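Local atomic coordinates of ABC transporter, periplasmic substrate-binding protein (Vibrio cholerae O1 biovar eltor, PDB entry 1TWY), a protein that probably captures phosphate in the periplasm and hands it to an ABC-type importer of the inner membrane. Residues G164-K167 with R172-S175; R40-L45 with V58-V63; M189-V194 with K211-I216; R84-S89 with L240-S245. All blocks are in the same frame, centred on the assembly; numbering follows the deposited sequence.

Interaction 1 of 4, residues G164-K167 with R172-S175. With MG (magnesium ion), chain J.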
# COMPACT_ATOMS: atom_id res chain seq x y z
N GLY A 164 -12.67 0.64 -4.60
CA GLY A 164 -13.59 1.60 -5.22
C GLY A 164 -14.43 2.33 -4.17
O GLY A 164 -15.57 2.82 -4.40
N LEU A 165 -13.88 2.48 -3.00
CA LEU A 165 -14.52 3.09 -1.86
C LEU A 165 -14.21 4.59 -1.69
O LEU A 165 -14.24 5.07 -0.58
CB LEU A 165 -14.21 2.37 -0.56
CG LEU A 165 -14.82 0.99 -0.37
CD1 LEU A 165 -14.09 0.10 0.70
CD2 LEU A 165 -16.32 1.11 -0.04
N THR A 166 -13.92 5.30 -2.75
CA THR A 166 -13.89 6.72 -2.70
C THR A 166 -14.97 7.20 -3.69
O THR A 166 -15.51 6.42 -4.44
CB THR A 166 -12.53 7.33 -3.07
OG1 THR A 166 -12.16 7.09 -4.44
CG2 THR A 166 -11.42 6.71 -2.21
N LYS A 167 -15.26 8.47 -3.55
CA LYS A 167 -16.22 9.11 -4.48
C LYS A 167 -15.68 10.45 -4.89
O LYS A 167 -15.04 11.15 -4.08
CB LYS A 167 -17.52 9.32 -3.80
CG LYS A 167 -17.55 10.24 -2.60
CD LYS A 167 -18.93 10.28 -1.84
CE LYS A 167 -18.80 11.09 -0.58
NZ LYS A 167 -20.00 11.03 0.18
N ARG A 172 -11.81 16.36 -6.19
CA ARG A 172 -11.01 15.35 -5.41
C ARG A 172 -11.77 14.09 -5.13
O ARG A 172 -13.01 14.10 -5.28
CB ARG A 172 -10.64 15.94 -4.06
CG ARG A 172 -11.73 16.70 -3.36
CD ARG A 172 -11.32 17.21 -1.93
NE ARG A 172 -12.41 17.07 -0.93
CZ ARG A 172 -13.63 17.64 -1.05
NH1 ARG A 172 -13.95 18.40 -2.14
NH2 ARG A 172 -14.54 17.45 -0.08
N GLU A 173 -11.08 13.05 -4.62
CA GLU A 173 -11.69 11.82 -4.16
C GLU A 173 -11.88 12.05 -2.69
O GLU A 173 -11.00 12.65 -2.02
CB GLU A 173 -10.83 10.55 -4.46
CG GLU A 173 -10.82 10.02 -5.87
CD GLU A 173 -12.25 9.91 -6.50
OE1 GLU A 173 -13.00 8.96 -6.10
OE2 GLU A 173 -12.53 10.73 -7.42
N VAL A 174 -13.00 11.63 -2.15
CA VAL A 174 -13.32 11.66 -0.77
C VAL A 174 -13.64 10.23 -0.33
O VAL A 174 -14.24 9.44 -1.10
CB VAL A 174 -14.60 12.50 -0.58
CG1 VAL A 174 -15.18 12.42 0.83
CG2 VAL A 174 -14.24 13.91 -0.96
N SER A 175 -13.30 9.86 0.90
CA SER A 175 -13.65 8.53 1.35
C SER A 175 -15.18 8.31 1.32
O SER A 175 -15.94 9.14 1.81
CB SER A 175 -13.15 8.27 2.79
OG SER A 175 -13.57 7.03 3.26
MG MG J . -16.66 4.74 -5.63
O HOH W 1 -15.30 4.88 -6.80
O HOH W 2 -18.36 6.37 -6.05

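Interaction 2 of 4, residues R40-L45 with V58-V63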
# COMPACT_ATOMS: atom_id res chain seq x y z
N ARG A 40 9.38 4.34 3.69
CA ARG A 40 9.72 3.41 4.83
C ARG A 40 10.88 2.48 4.33
O ARG A 40 11.98 2.48 4.87
CB ARG A 40 8.47 2.58 5.20
CG ARG A 40 7.30 3.48 5.75
CD ARG A 40 6.23 2.69 6.55
NE ARG A 40 6.90 1.89 7.58
CZ ARG A 40 6.76 0.58 7.74
NH1 ARG A 40 5.97 -0.15 6.94
NH2 ARG A 40 7.42 -0.02 8.72
N ILE A 41 10.75 1.90 3.16
CA ILE A 41 11.85 1.03 2.66
C ILE A 41 12.93 1.84 1.99
O ILE A 41 14.09 1.52 2.11
CB ILE A 41 11.29 -0.10 1.80
CG1 ILE A 41 12.35 -1.16 1.45
CG2 ILE A 41 10.66 0.40 0.45
CD1 ILE A 41 13.01 -1.89 2.75
N MSE A 42 12.57 2.99 1.39
CA MSE A 42 13.61 3.78 0.73
C MSE A 42 14.63 4.35 1.69
O MSE A 42 15.80 4.48 1.37
CB MSE A 42 13.05 4.90 -0.20
CG MSE A 42 13.97 5.66 -1.02
SE MSE A 42 14.79 4.41 -2.35
CE MSE A 42 13.22 3.77 -3.27
N ASP A 43 14.15 4.68 2.90
CA ASP A 43 15.08 5.13 3.90
C ASP A 43 16.23 4.11 4.18
O ASP A 43 17.40 4.42 4.25
CB ASP A 43 14.33 5.35 5.21
CG ASP A 43 13.60 6.70 5.29
OD1 ASP A 43 13.86 7.64 4.47
OD2 ASP A 43 12.65 6.77 6.05
N VAL A 44 15.85 2.86 4.26
CA VAL A 44 16.87 1.78 4.36
C VAL A 44 17.75 1.62 3.14
O VAL A 44 18.97 1.47 3.25
CB VAL A 44 16.19 0.47 4.60
CG1 VAL A 44 17.25 -0.64 4.81
CG2 VAL A 44 15.29 0.52 5.89
N LEU A 45 17.17 1.69 1.96
CA LEU A 45 17.95 1.50 0.74
C LEU A 45 18.96 2.63 0.62
O LEU A 45 20.08 2.44 0.17
CB LEU A 45 17.02 1.41 -0.47
CG LEU A 45 16.09 0.23 -0.40
CD1 LEU A 45 15.07 0.31 -1.49
CD2 LEU A 45 16.96 -1.11 -0.60
N VAL A 58 21.44 10.98 -0.42
CA VAL A 58 20.14 10.71 -0.97
C VAL A 58 19.10 11.25 0.01
O VAL A 58 18.89 10.73 1.10
CB VAL A 58 19.93 9.18 -1.32
CG1 VAL A 58 18.55 8.91 -1.92
CG2 VAL A 58 20.90 8.70 -2.32
N ALA A 59 18.43 12.28 -0.41
CA ALA A 59 17.36 12.89 0.37
C ALA A 59 16.03 12.20 0.06
O ALA A 59 15.52 12.35 -1.07
CB ALA A 59 17.28 14.34 0.02
N VAL A 60 15.44 11.53 1.04
CA VAL A 60 14.22 10.80 0.84
C VAL A 60 13.15 11.70 1.40
O VAL A 60 13.13 11.96 2.59
CB VAL A 60 14.23 9.40 1.55
CG1 VAL A 60 12.90 8.63 1.31
CG2 VAL A 60 15.39 8.60 1.08
N GLN A 61 12.20 12.08 0.58
CA GLN A 61 11.22 13.05 0.95
C GLN A 61 9.85 12.45 0.91
O GLN A 61 9.27 12.29 -0.14
CB GLN A 61 11.22 14.25 -0.02
CG GLN A 61 12.51 14.99 -0.07
CD GLN A 61 12.50 16.27 -0.96
OE1 GLN A 61 13.29 17.20 -0.67
NE2 GLN A 61 11.60 16.36 -1.92
N GLY A 62 9.29 12.20 2.08
CA GLY A 62 8.00 11.55 2.13
C GLY A 62 6.93 12.61 2.17
O GLY A 62 6.63 13.23 3.25
N VAL A 63 6.34 12.88 0.99
CA VAL A 63 5.30 13.91 0.80
C VAL A 63 4.04 13.41 0.14
O VAL A 63 3.17 14.25 -0.24
CB VAL A 63 5.83 15.07 -0.04
CG1 VAL A 63 6.82 15.85 0.80
CG2 VAL A 63 6.49 14.59 -1.35

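Interaction 3 of 4, residues M189-V194 with K211-I216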
# COMPACT_ATOMS: atom_id res chain seq x y z
N MSE A 189 -2.90 -1.91 16.60
CA MSE A 189 -4.14 -1.55 17.33
C MSE A 189 -5.28 -2.22 16.53
O MSE A 189 -6.23 -2.69 17.09
CB MSE A 189 -4.36 -0.06 17.47
CG MSE A 189 -5.61 0.28 18.24
SE MSE A 189 -5.78 2.19 18.43
CE MSE A 189 -7.44 2.18 19.20
N MSE A 190 -5.18 -2.30 15.22
CA MSE A 190 -6.17 -3.01 14.42
C MSE A 190 -6.27 -4.46 14.83
O MSE A 190 -7.36 -5.00 14.96
CB MSE A 190 -5.83 -2.90 12.95
CG MSE A 190 -6.69 -3.66 12.03
SE MSE A 190 -8.46 -2.82 11.84
CE MSE A 190 -8.18 -1.56 10.80
N LYS A 191 -5.13 -5.17 14.89
CA LYS A 191 -5.15 -6.52 15.32
C LYS A 191 -5.70 -6.70 16.74
O LYS A 191 -6.48 -7.59 16.88
CB LYS A 191 -3.79 -7.14 15.23
CG LYS A 191 -3.27 -7.25 13.80
CD LYS A 191 -1.82 -7.97 13.69
CE LYS A 191 -0.73 -7.04 14.15
NZ LYS A 191 0.62 -7.84 14.17
N THR A 192 -5.31 -5.86 17.68
CA THR A 192 -5.84 -5.97 19.03
C THR A 192 -7.35 -5.78 19.02
O THR A 192 -8.06 -6.54 19.71
CB THR A 192 -5.13 -4.96 19.93
OG1 THR A 192 -3.72 -5.30 19.88
CG2 THR A 192 -5.59 -5.11 21.33
N LEU A 193 -7.84 -4.81 18.27
CA LEU A 193 -9.29 -4.61 18.18
C LEU A 193 -10.01 -5.77 17.63
O LEU A 193 -11.01 -6.29 18.20
CB LEU A 193 -9.63 -3.29 17.47
CG LEU A 193 -11.03 -2.77 17.66
CD1 LEU A 193 -11.32 -2.30 19.09
CD2 LEU A 193 -11.29 -1.67 16.70
N VAL A 194 -9.53 -6.31 16.51
CA VAL A 194 -10.11 -7.48 15.88
C VAL A 194 -10.08 -8.67 16.84
O VAL A 194 -11.00 -9.44 16.95
CB VAL A 194 -9.56 -7.74 14.47
CG1 VAL A 194 -9.98 -9.03 13.88
CG2 VAL A 194 -9.95 -6.65 13.52
N LYS A 211 -0.83 -14.56 14.54
CA LYS A 211 -1.86 -15.50 14.95
C LYS A 211 -2.96 -14.93 15.81
O LYS A 211 -3.85 -15.71 16.15
CB LYS A 211 -1.24 -16.71 15.67
CG LYS A 211 -0.37 -17.54 14.65
CD LYS A 211 0.08 -18.95 15.27
CE LYS A 211 1.47 -19.47 14.80
NZ LYS A 211 2.00 -20.64 15.64
N SER A 212 -2.86 -13.62 16.09
CA SER A 212 -3.92 -13.03 16.97
C SER A 212 -5.23 -12.77 16.18
O SER A 212 -6.22 -12.46 16.78
CB SER A 212 -3.50 -11.71 17.57
OG SER A 212 -3.20 -10.70 16.62
N VAL A 213 -5.15 -12.82 14.88
CA VAL A 213 -6.26 -12.53 13.96
C VAL A 213 -6.30 -13.60 12.86
O VAL A 213 -5.32 -14.34 12.69
CB VAL A 213 -6.16 -11.16 13.24
CG1 VAL A 213 -6.15 -10.05 14.20
CG2 VAL A 213 -4.95 -11.07 12.42
N LYS A 214 -7.43 -13.70 12.17
CA LYS A 214 -7.57 -14.64 11.05
C LYS A 214 -7.59 -13.80 9.74
O LYS A 214 -8.55 -13.03 9.54
CB LYS A 214 -8.91 -15.46 11.20
CG LYS A 214 -8.99 -16.59 10.18
CD LYS A 214 -9.90 -17.68 10.59
CE LYS A 214 -11.27 -17.19 10.47
NZ LYS A 214 -12.29 -18.36 10.03
N ALA A 215 -6.61 -13.96 8.89
CA ALA A 215 -6.57 -13.35 7.61
C ALA A 215 -7.39 -14.21 6.68
O ALA A 215 -7.24 -15.42 6.68
CB ALA A 215 -5.12 -13.36 7.10
N ILE A 216 -8.33 -13.64 5.96
CA ILE A 216 -9.22 -14.43 5.10
C ILE A 216 -8.87 -14.28 3.62
O ILE A 216 -8.03 -13.45 3.21
CB ILE A 216 -10.66 -14.09 5.34
CG1 ILE A 216 -10.92 -12.65 5.02
CG2 ILE A 216 -10.99 -14.45 6.78
CD1 ILE A 216 -12.49 -12.31 5.10

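Interaction 4 of 4, residues R84-S89 with L240-S245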
# COMPACT_ATOMS: atom_id res chain seq x y z
N ARG A 84 0.95 3.74 -6.02
CA ARG A 84 -0.18 3.54 -6.92
C ARG A 84 0.27 3.73 -8.31
O ARG A 84 1.32 4.34 -8.56
CB ARG A 84 -1.30 4.52 -6.67
CG ARG A 84 -0.85 5.95 -6.82
CD ARG A 84 -2.01 6.92 -6.70
NE ARG A 84 -1.64 8.33 -6.77
CZ ARG A 84 -1.44 9.00 -7.91
NH1 ARG A 84 -1.43 8.37 -9.05
NH2 ARG A 84 -1.15 10.31 -7.88
N TYR A 85 -0.44 3.13 -9.26
CA TYR A 85 -0.18 3.40 -10.66
C TYR A 85 -0.57 4.86 -10.98
O TYR A 85 -1.35 5.51 -10.27
CB TYR A 85 -0.93 2.39 -11.55
CG TYR A 85 -0.46 0.98 -11.37
CD1 TYR A 85 0.73 0.57 -11.90
CD2 TYR A 85 -1.26 -0.04 -10.73
CE1 TYR A 85 1.15 -0.68 -11.76
CE2 TYR A 85 -0.76 -1.31 -10.61
CZ TYR A 85 0.48 -1.60 -11.10
OH TYR A 85 1.06 -2.88 -11.02
N LEU A 86 0.03 5.35 -12.04
CA LEU A 86 -0.16 6.72 -12.51
C LEU A 86 -1.48 6.70 -13.31
O LEU A 86 -1.89 5.68 -13.90
CB LEU A 86 0.99 7.11 -13.42
CG LEU A 86 2.05 8.05 -12.84
CD1 LEU A 86 2.62 7.45 -11.67
CD2 LEU A 86 3.12 8.34 -13.93
N THR A 87 -2.14 7.83 -13.30
CA THR A 87 -3.32 8.04 -14.18
C THR A 87 -2.89 8.35 -15.62
O THR A 87 -1.69 8.60 -15.96
CB THR A 87 -4.23 9.17 -13.59
OG1 THR A 87 -3.52 10.42 -13.53
CG2 THR A 87 -4.58 8.86 -12.11
N GLU A 88 -3.89 8.33 -16.48
CA GLU A 88 -3.78 8.80 -17.84
C GLU A 88 -3.11 10.15 -17.88
O GLU A 88 -2.12 10.32 -18.58
CB GLU A 88 -5.20 8.91 -18.45
CG GLU A 88 -5.77 7.57 -18.92
CD GLU A 88 -5.07 7.06 -20.18
OE1 GLU A 88 -4.18 7.79 -20.71
OE2 GLU A 88 -5.42 5.94 -20.63
N SER A 89 -3.62 11.09 -17.08
CA SER A 89 -3.14 12.49 -17.08
C SER A 89 -1.73 12.68 -16.54
O SER A 89 -1.06 13.69 -16.80
CB SER A 89 -4.18 13.40 -16.35
OG SER A 89 -3.60 14.19 -15.30
N LEU A 240 6.18 2.09 -7.15
CA LEU A 240 6.81 2.50 -8.39
C LEU A 240 7.84 3.53 -8.17
O LEU A 240 7.81 4.44 -7.30
CB LEU A 240 5.76 3.09 -9.33
CG LEU A 240 4.57 2.23 -9.70
CD1 LEU A 240 3.76 3.01 -10.71
CD2 LEU A 240 5.03 0.81 -10.28
N ILE A 241 8.86 3.47 -9.02
CA ILE A 241 9.95 4.40 -9.09
C ILE A 241 9.89 5.05 -10.51
O ILE A 241 9.84 4.33 -11.51
CB ILE A 241 11.28 3.71 -8.95
CG1 ILE A 241 11.35 2.87 -7.62
CG2 ILE A 241 12.40 4.71 -8.95
CD1 ILE A 241 11.26 3.68 -6.41
N LEU A 242 9.86 6.38 -10.50
CA LEU A 242 9.70 7.22 -11.70
C LEU A 242 10.95 8.07 -11.85
O LEU A 242 11.46 8.67 -10.92
CB LEU A 242 8.50 8.15 -11.58
CG LEU A 242 7.08 7.63 -11.61
CD1 LEU A 242 6.81 6.67 -10.60
CD2 LEU A 242 6.14 8.80 -11.32
N HIS A 243 11.42 8.21 -13.10
CA HIS A 243 12.62 9.04 -13.37
C HIS A 243 12.71 9.24 -14.88
O HIS A 243 12.00 8.60 -15.60
CB HIS A 243 13.90 8.43 -12.84
CG HIS A 243 14.34 7.22 -13.59
ND1 HIS A 243 13.56 6.10 -13.72
CD2 HIS A 243 15.48 6.98 -14.29
CE1 HIS A 243 14.20 5.20 -14.44
NE2 HIS A 243 15.37 5.71 -14.80
N TYR A 244 13.50 10.21 -15.31
CA TYR A 244 13.65 10.48 -16.78
C TYR A 244 14.86 9.73 -17.32
O TYR A 244 15.93 10.25 -17.31
CB TYR A 244 13.81 11.96 -16.99
CG TYR A 244 12.59 12.68 -16.65
CD1 TYR A 244 11.44 12.55 -17.41
CD2 TYR A 244 12.51 13.44 -15.48
CE1 TYR A 244 10.27 13.19 -17.11
CE2 TYR A 244 11.36 14.13 -15.19
CZ TYR A 244 10.23 14.00 -15.98
OH TYR A 244 8.98 14.58 -15.85
N SER A 245 14.67 8.49 -17.73
CA SER A 245 15.82 7.57 -17.96
C SER A 245 16.88 8.21 -18.87
O SER A 245 18.11 8.08 -18.65
CB SER A 245 15.36 6.22 -18.51
OG SER A 245 15.14 6.27 -19.92

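Interaction 1 of 4, residues G164-K167 with R172-S175
Lys167 and Val174 form an antiparallel hydrogen-bonded pair: the bonds Lys167 N to Val174 O and Val174 N to Lys167 O both span 2.8 Å, with N-H...O angles of 159° and 162°. One step along, Thr166 and Ser175 make the non-hydrogen-bonded pair, their CA atoms 4.4 Å apart and their side chains diverging. A third bond joins side chains that cross nearly at right angles, as Thr166 OG1 donates to the anti lone pair of Glu173 OE1 at 2.6 Å. A bend at chi2 (-47°) folds the Glu173 carboxylate back beside the other strand, where OE1 comes within 3.3 Å of Lys167 C. Its second oxygen, OE2, is hydrogen-bonded to Thr168 OG1; bonds to two threonine hydroxyls, one at each oxygen, should restrict the rotation of the carboxylate. Lys167 and Val174 share one face of the hairpin, the extended lysine chain bringing CE to 4.1 Å from Val174 CG1. At the base, a magnesium ion is bound by Gly164 O at 2.5 Å and Thr166 O at 2.4 Å, with two waters. This is a surface beta hairpin, preceded by a Schellman motif that closes helix 154-163 at Gly164, with a backbone-carbonyl metal site at its entrance.

Interaction 2 of 4, residues R40-L45 with V58-V63
Val60 presses both of its methyl groups against the aliphatic start of Met42, a selenomethionine. The evidence is an even pair of distances: Met42 CG lies 3.9 Å from Val60 CG1 and also 3.9 Å from Val60 CG2, so that the methylene is shared between the two branches. Met42 CB adds a further contact, 4.0 Å from Val60 CG1. The selenium end does not take part. CG stands anti to the backbone N (chi1 -174°), and the chain then bends twice, at chi2 (66°) and chi3 (59°), turning SE and CE away from the valine, where the side chain meets Phe255 and Leu259 of helix 250-260. From the next residue of helix 36-52, Asp43 approaches the same valine with a single oxygen. Asp43 OD1 is 3.4 Å from Val60 CB, and its distance to Val60 CG1 is equally 3.4 Å, a van der Waals approach to the methine and one methyl. Around this point Val60 also touches Ala39 and Ala46 of the same helix, while Ile32 on the adjoining parallel strand 29-34 meets both Met42 and Val60. The contact thus packs the helix of a beta-alpha-beta crossover, strand 29-34, helix 36-52, strand 57-62, onto its second strand. Chemically, no hydrogen bond crosses between the two segments: they are held by dispersion and by the burial of hydrocarbon, and the aspartate, an exposed residue, places its charged oxygen at the outer margin of that apolar patch.

Interaction 3 of 4, residues M189-V194 with K211-I216
The ammonium NZ of Lys191, a residue whose CB and CG rest on Val213, is gripped by a salt bridge to Asp210 OD2 and a hydrogen bond to Ser208 O. The other oxygen of the same carboxylate, Asp210 OD1, bonds Ser212 OG, and one aspartate thereby ties the helix residue and the loop residue together. A bend at chi3 (-75°) turns the end of the lysine away from Val213, while Ser212 OG stays 3.9 Å from Lys191 CB. Next to these polar groups, Val213 CG1 does the touching for its side chain. It lies 3.7 Å from Lys191 O and 3.9 Å from Lys191 CB, and one helical turn on it meets Val194 CG1 at 4.0 Å. The valine crosses both side chains nearly at right angles, and its one methyl serves two helix positions three residues apart. Val213 also touches Val108 of strand 96-109, and Val194 touches Ala200, which places the contact where helix 187-196 covers the approach to strand 214-218. Chemically, a hydrocarbon contact of buried valines lies beside the partly exposed Lys191 and Ser212, joined through Asp210, whose carboxylate probably offsets the lysine charge.

Interaction 4 of 4, residues R84-S89 with L240-S245
Leu240 and Leu242 project from strand 236-243 against the loop 84-89, Leu240 meeting Arg84 and Tyr85, Leu242 meeting Leu86. With CG anti to the carbonyl carbon (chi1 -57°) and chi2 extended, Leu240 carries CD1 to 3.5 Å from Arg84 O and 4.0 Å from Tyr85 CA. The same methyl lies 4.1 Å from Tyr85 CD1, oblique to the ring, the two side chains crossing at about a right angle. Leu86 and Leu242 instead reach toward each other tip to tip: Leu242 CD2 is 3.8 Å from Leu86 CD1 and 4.0 Å from Leu86 CD2, so that one methyl faces both branches of the Leu86 fork. In the next shell Arg84 NH1 bonds Tyr85 O at 3.1 Å, the donor standing 30° off the carbonyl plane of Tyr85. NH1 also forms a salt bridge with Glu90 OE1, which takes Thr87 N as well, while NH2 bonds Thr66 OG1 and Thr82 OG1 bonds Arg84 O. Further out, the loop connects strands 79-82 and 96-109, and strand 236-243 runs antiparallel to both. Contact across the segments is thus apolar and without hydrogen bonds, whereas several of the polar bonds that shape the loop converge on Arg84.

Overall arrangement
Interaction 2 comes first along the chain; the long loop closed by interaction 4 then encloses interactions 1 and 3 in turn. Interactions 2 and 4 are neighbours, their centres about 17 Å apart, and they touch directly where Met42 CE meets Ile241 CD1 at 3.7 Å. Interaction 3 reaches the same large mixed sheet from the other side of the chain's centre, about 34 Å from interaction 4 between centres. Interaction 1 belongs to a separate two-stranded hairpin, at least 21 Å from the other centres. The spread is consistent with the two-lobed fold of periplasmic binding proteins, in which strand 96-109, paired with 236-243 and with 200-205 and 214-218, would run between the lobes.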